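Local coordinates for conserved hypothetical protein (PDB 2FB6), which is of unknown function but folds as a small alpha/beta domain built round a five-stranded parallel sheet, probably of the DsrE type, at residues Ser5-Asp17 against Thr105-Ile117. Numbering follows the deposited sequence. Where two conformers were deposited one is given.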
loop_
_atom_site.group_PDB
_atom_site.type_symbol
_atom_site.label_atom_id
_atom_site.label_comp_id
_atom_site.label_asym_id
_atom_site.label_seq_id
_atom_site.Cartn_x
_atom_site.Cartn_y
_atom_site.Cartn_z
ATOM N N SER A 5 -15.841 -8.781 10.208
ATOM C CA SER A 5 -15.352 -8.317 8.910
ATOM C C SER A 5 -14.379 -9.287 8.263
ATOM O O SER A 5 -13.493 -8.876 7.503
ATOM C CB SER A 5 -14.715 -6.941 9.033
ATOM O OG SER A 5 -13.575 -7.009 9.845
ATOM N N ALA A 6 -14.502 -10.576 8.566
ATOM C CA ALA A 6 -13.439 -11.543 8.229
ATOM C C ALA A 6 -13.155 -11.732 6.729
ATOM O O ALA A 6 -12.061 -12.163 6.347
ATOM C CB ALA A 6 -13.707 -12.889 8.903
ATOM N N ASN A 7 -14.124 -11.404 5.880
ATOM C CA ASN A 7 -13.913 -11.545 4.442
ATOM C C ASN A 7 -14.015 -10.217 3.700
ATOM O O ASN A 7 -14.276 -10.186 2.505
ATOM C CB ASN A 7 -14.850 -12.604 3.831
ATOM C CG ASN A 7 -14.264 -13.251 2.571
ATOM O OD1 ASN A 7 -13.151 -12.936 2.155
ATOM N ND2 ASN A 7 -15.017 -14.166 1.968
ATOM N N ASP A 8 -13.767 -9.128 4.427
ATOM C CA ASP A 8 -13.964 -7.755 3.952
ATOM C C ASP A 8 -12.711 -6.901 3.745
ATOM O O ASP A 8 -12.826 -5.733 3.389
ATOM C CB ASP A 8 -14.929 -7.016 4.885
ATOM C CG ASP A 8 -16.363 -7.492 4.730
ATOM O OD1 ASP A 8 -16.821 -7.690 3.588
ATOM O OD2 ASP A 8 -17.021 -7.685 5.770
ATOM N N LYS A 9 -11.537 -7.483 3.981
ATOM C CA LYS A 9 -10.261 -6.762 3.842
ATOM C C LYS A 9 -9.338 -7.403 2.828
ATOM O O LYS A 9 -9.118 -8.624 2.843
ATOM C CB LYS A 9 -9.525 -6.652 5.196
ATOM C CG LYS A 9 -8.227 -5.829 5.135
ATOM C CD LYS A 9 -7.503 -5.786 6.463
ATOM C CE LYS A 9 -6.272 -4.911 6.404
ATOM N NZ LYS A 9 -5.447 -5.100 7.636
ATOM N N LEU A 10 -8.765 -6.562 1.974
ATOM C CA LEU A 10 -7.677 -6.997 1.092
ATOM C C LEU A 10 -6.402 -6.255 1.451
ATOM O O LEU A 10 -6.429 -5.045 1.644
ATOM C CB LEU A 10 -8.015 -6.678 -0.370
ATOM C CG LEU A 10 -6.941 -7.027 -1.417
ATOM C CD1 LEU A 10 -6.651 -8.530 -1.439
ATOM C CD2 LEU A 10 -7.356 -6.490 -2.785
ATOM N N THR A 11 -5.288 -6.979 1.514
ATOM C CA THR A 11 -3.969 -6.377 1.691
ATOM C C THR A 11 -3.148 -6.596 0.429
ATOM O O THR A 11 -3.160 -7.683 -0.163
ATOM C CB THR A 11 -3.288 -6.961 2.915
ATOM O OG1 THR A 11 -4.017 -6.502 4.058
ATOM C CG2 THR A 11 -1.837 -6.488 3.038
ATOM N N ILE A 12 -2.468 -5.541 -0.011
ATOM C CA ILE A 12 -1.551 -5.687 -1.119
ATOM C C ILE A 12 -0.160 -5.374 -0.600
ATOM O O ILE A 12 0.061 -4.285 -0.076
ATOM C CB ILE A 12 -1.908 -4.734 -2.284
ATOM C CG1 ILE A 12 -3.310 -5.066 -2.829
ATOM C CG2 ILE A 12 -0.845 -4.832 -3.408
ATOM C CD1 ILE A 12 -3.882 -4.017 -3.774
ATOM N N LEU A 13 0.759 -6.332 -0.731
ATOM C CA LEU A 13 2.165 -6.066 -0.471
ATOM C C LEU A 13 2.784 -5.588 -1.783
ATOM O O LEU A 13 2.985 -6.370 -2.718
ATOM C CB LEU A 13 2.848 -7.331 0.035
ATOM C CG LEU A 13 4.357 -7.268 0.301
ATOM C CD1 LEU A 13 4.729 -6.198 1.329
ATOM C CD2 LEU A 13 4.851 -8.630 0.742
ATOM N N TRP A 14 3.040 -4.289 -1.863
ATOM C CA TRP A 14 3.514 -3.670 -3.087
ATOM C C TRP A 14 5.037 -3.542 -3.012
ATOM O O TRP A 14 5.568 -2.685 -2.300
ATOM C CB TRP A 14 2.827 -2.306 -3.227
ATOM C CG TRP A 14 3.303 -1.436 -4.335
ATOM C CD1 TRP A 14 4.207 -1.751 -5.319
ATOM C CD2 TRP A 14 2.868 -0.104 -4.599
ATOM N NE1 TRP A 14 4.388 -0.663 -6.155
ATOM C CE2 TRP A 14 3.569 0.356 -5.741
ATOM C CE3 TRP A 14 1.943 0.752 -3.984
ATOM C CZ2 TRP A 14 3.385 1.637 -6.268
ATOM C CZ3 TRP A 14 1.769 2.047 -4.502
ATOM C CH2 TRP A 14 2.486 2.471 -5.633
ATOM N N THR A 15 5.731 -4.412 -3.744
ATOM C CA THR A 15 7.198 -4.373 -3.803
ATOM C C THR A 15 7.700 -3.883 -5.150
ATOM O O THR A 15 8.813 -3.370 -5.244
ATOM C CB THR A 15 7.852 -5.759 -3.537
ATOM O OG1 THR A 15 7.625 -6.626 -4.647
ATOM C CG2 THR A 15 7.320 -6.403 -2.246
ATOM N N THR A 16 6.898 -4.062 -6.194
ATOM C CA THR A 16 7.392 -3.830 -7.561
ATOM C C THR A 16 7.595 -2.355 -7.890
ATOM O O THR A 16 6.864 -1.485 -7.393
ATOM C CB THR A 16 6.464 -4.467 -8.622
ATOM O OG1 THR A 16 7.098 -4.368 -9.902
ATOM C CG2 THR A 16 5.082 -3.793 -8.669
ATOM N N ASP A 17 8.582 -2.079 -8.743
ATOM C CA ASP A 17 8.696 -0.750 -9.323
ATOM C C ASP A 17 8.370 -0.757 -10.817
ATOM O O ASP A 17 8.692 0.199 -11.518
ATOM C CB ASP A 17 10.069 -0.113 -9.041
ATOM C CG ASP A 17 11.226 -0.900 -9.631
ATOM O OD1 ASP A 17 11.008 -1.894 -10.359
ATOM O OD2 ASP A 17 12.380 -0.473 -9.382
ATOM N N THR A 105 3.869 -9.677 9.892
ATOM C CA THR A 105 3.742 -10.957 10.574
ATOM C C THR A 105 2.304 -11.150 11.035
ATOM O O THR A 105 1.711 -12.211 10.787
ATOM C CB THR A 105 4.738 -11.067 11.752
ATOM O OG1 THR A 105 6.072 -10.833 11.275
ATOM C CG2 THR A 105 4.665 -12.464 12.393
ATOM N N GLU A 106 1.724 -10.131 11.663
ATOM C CA GLU A 106 0.351 -10.247 12.137
ATOM C C GLU A 106 -0.631 -10.473 10.996
ATOM O O GLU A 106 -1.537 -11.310 11.097
ATOM C CB GLU A 106 -0.034 -9.021 12.962
ATOM C CG GLU A 106 0.702 -8.962 14.300
ATOM C CD GLU A 106 0.210 -10.012 15.279
ATOM O OE1 GLU A 106 -1.008 -10.017 15.582
ATOM O OE2 GLU A 106 1.029 -10.836 15.738
ATOM N N TYR A 107 -0.451 -9.740 9.894
ATOM C CA TYR A 107 -1.357 -9.905 8.750
ATOM C C TYR A 107 -1.313 -11.342 8.251
ATOM O O TYR A 107 -2.347 -11.945 7.966
ATOM C CB TYR A 107 -0.995 -8.962 7.593
ATOM C CG TYR A 107 -0.976 -7.479 7.930
ATOM C CD1 TYR A 107 -1.828 -6.927 8.906
ATOM C CD2 TYR A 107 -0.145 -6.615 7.225
ATOM C CE1 TYR A 107 -1.800 -5.554 9.204
ATOM C CE2 TYR A 107 -0.124 -5.249 7.508
ATOM C CZ TYR A 107 -0.961 -4.726 8.489
ATOM O OH TYR A 107 -0.955 -3.374 8.764
ATOM N N LEU A 108 -0.116 -11.893 8.153
ATOM C CA LEU A 108 0.031 -13.268 7.681
ATOM C C LEU A 108 -0.567 -14.262 8.678
ATOM O O LEU A 108 -1.296 -15.181 8.287
ATOM C CB LEU A 108 1.512 -13.577 7.442
ATOM C CG LEU A 108 2.091 -12.937 6.179
ATOM C CD1 LEU A 108 3.616 -12.797 6.264
ATOM C CD2 LEU A 108 1.677 -13.722 4.917
ATOM N N LYS A 109 -0.272 -14.063 9.962
ATOM C CA LYS A 109 -0.765 -14.967 11.032
ATOM C C LYS A 109 -2.279 -14.968 11.117
ATOM O O LYS A 109 -2.885 -15.993 11.458
ATOM C CB LYS A 109 -0.193 -14.566 12.388
ATOM C CG LYS A 109 1.328 -14.603 12.440
ATOM C CD LYS A 109 1.826 -15.806 13.155
ATOM C CE LYS A 109 3.334 -15.794 13.274
ATOM N NZ LYS A 109 3.828 -17.085 13.814
ATOM N N ASN A 110 -2.883 -13.818 10.815
ATOM C CA ASN A 110 -4.345 -13.671 10.862
ATOM C C ASN A 110 -5.051 -14.266 9.649
ATOM O O ASN A 110 -6.285 -14.254 9.587
ATOM C CB ASN A 110 -4.727 -12.196 11.014
ATOM C CG ASN A 110 -4.284 -11.614 12.334
ATOM O OD1 ASN A 110 -4.024 -12.347 13.296
ATOM N ND2 ASN A 110 -4.196 -10.295 12.395
ATOM N N GLY A 111 -4.275 -14.777 8.698
ATOM C CA GLY A 111 -4.838 -15.388 7.498
ATOM C C GLY A 111 -5.389 -14.364 6.525
ATOM O O GLY A 111 -6.338 -14.637 5.778
ATOM N N GLU A 112 -4.783 -13.179 6.501
ATOM C CA GLU A 112 -5.230 -12.149 5.567
ATOM C C GLU A 112 -5.133 -12.570 4.122
ATOM O O GLU A 112 -4.321 -13.431 3.757
ATOM C CB GLU A 112 -4.439 -10.859 5.750
ATOM C CG GLU A 112 -4.905 -10.078 6.941
ATOM C CD GLU A 112 -4.957 -8.600 6.674
ATOM O OE1 GLU A 112 -5.322 -8.200 5.537
ATOM O OE2 GLU A 112 -4.654 -7.840 7.615
ATOM N N LYS A 113 -5.977 -11.957 3.299
ATOM C CA LYS A 113 -5.842 -12.111 1.865
ATOM C C LYS A 113 -4.834 -11.064 1.421
ATOM O O LYS A 113 -5.073 -9.861 1.561
ATOM C CB LYS A 113 -7.193 -11.957 1.181
ATOM C CG LYS A 113 -8.163 -13.009 1.675
ATOM C CD LYS A 113 -9.549 -12.820 1.144
ATOM C CE LYS A 113 -10.470 -13.798 1.841
ATOM N NZ LYS A 113 -10.735 -13.368 3.257
ATOM N N ILE A 114 -3.697 -11.546 0.923
ATOM C CA ILE A 114 -2.555 -10.701 0.565
ATOM C C ILE A 114 -2.119 -10.992 -0.861
ATOM O O ILE A 114 -1.718 -12.113 -1.172
ATOM C CB ILE A 114 -1.321 -10.926 1.511
ATOM C CG1 ILE A 114 -1.666 -10.578 2.965
ATOM C CG2 ILE A 114 -0.088 -10.139 1.022
ATOM C CD1 ILE A 114 -0.603 -11.004 3.995
ATOM N N LEU A 115 -2.216 -9.986 -1.719
ATOM C CA LEU A 115 -1.624 -10.072 -3.043
ATOM C C LEU A 115 -0.234 -9.500 -2.922
ATOM O O LEU A 115 -0.069 -8.330 -2.543
ATOM C CB LEU A 115 -2.424 -9.235 -4.045
ATOM C CG LEU A 115 -3.826 -9.723 -4.419
ATOM C CD1 LEU A 115 -4.445 -8.694 -5.347
ATOM C CD2 LEU A 115 -3.783 -11.120 -5.062
ATOM N N SER A 116 0.763 -10.322 -3.223
ATOM C CA SER A 116 2.139 -9.855 -3.184
ATOM C C SER A 116 2.584 -9.493 -4.589
ATOM O O SER A 116 2.781 -10.360 -5.438
ATOM C CB SER A 116 3.071 -10.878 -2.516
ATOM O OG SER A 116 2.842 -12.195 -2.979
ATOM N N ILE A 117 2.696 -8.185 -4.819
ATOM C CA ILE A 117 3.055 -7.630 -6.115
ATOM C C ILE A 117 4.321 -6.803 -5.855
ATOM O O ILE A 117 4.358 -5.590 -5.843
ATOM C CB ILE A 117 1.901 -6.782 -6.722
ATOM C CG1 ILE A 117 0.578 -7.558 -6.697
ATOM C CG2 ILE A 117 2.232 -6.367 -8.159
ATOM C CD1 ILE A 117 -0.665 -6.689 -6.782
ATOM O OXT ILE A 117 5.369 -7.384 -5.566
HETATM O O HOH W 1 -10.660 -10.530 4.101
HETATM O O HOH W 2 -3.830 -2.806 8.120
HETATM O O HOH W 3 -7.311 -9.783 4.434
#
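Strands 9-14 and 113-116 run parallel at one border of the central sheet, the C-terminal strand lying outermost. Thr11 and Leu13 each spend both backbone polar groups on it: Thr11 N reaches Lys113 O, Leu115 N returns to Thr11 O at 2.9 Å, and Leu13 repeats the pattern with Leu115 O and Ile117 N. On one face Thr11 and Ile114 lie side by side; on the other, Ile12 CG2 meets Ile117 CD1 at 3.9 Å.

Before the outer strand, Glu112 bridges two residues with its carboxylate. Glu112 OE2 takes Lys9 NZ on its syn side at 2.9 Å in a salt bridge, while Thr11 OG1 donates to Glu112 OE1 at 2.6 Å from above the carboxylate plane. Lys9 attains this through a fully extended chain, with CG opposite the backbone N (chi1 -176°). Without the carboxylate, as with an alanine here, the Lys9 ammonium is likely to lose its counter-charge and the Thr11 hydroxyl its acceptor.

Where the chain ends, the terminal carboxylate of Ile117 is gripped by the loop after strand 9-14. Its O accepts from Thr15 N and Thr16 N, and Ile117 OXT from Thr15 OG1 at 2.6 Å. Strand 9-14 lies between strands 41-46 and 113-116, the chain's last strand forming the border, in a parallel alpha/beta sheet of order 4-3-2-1-5 counted along the chain.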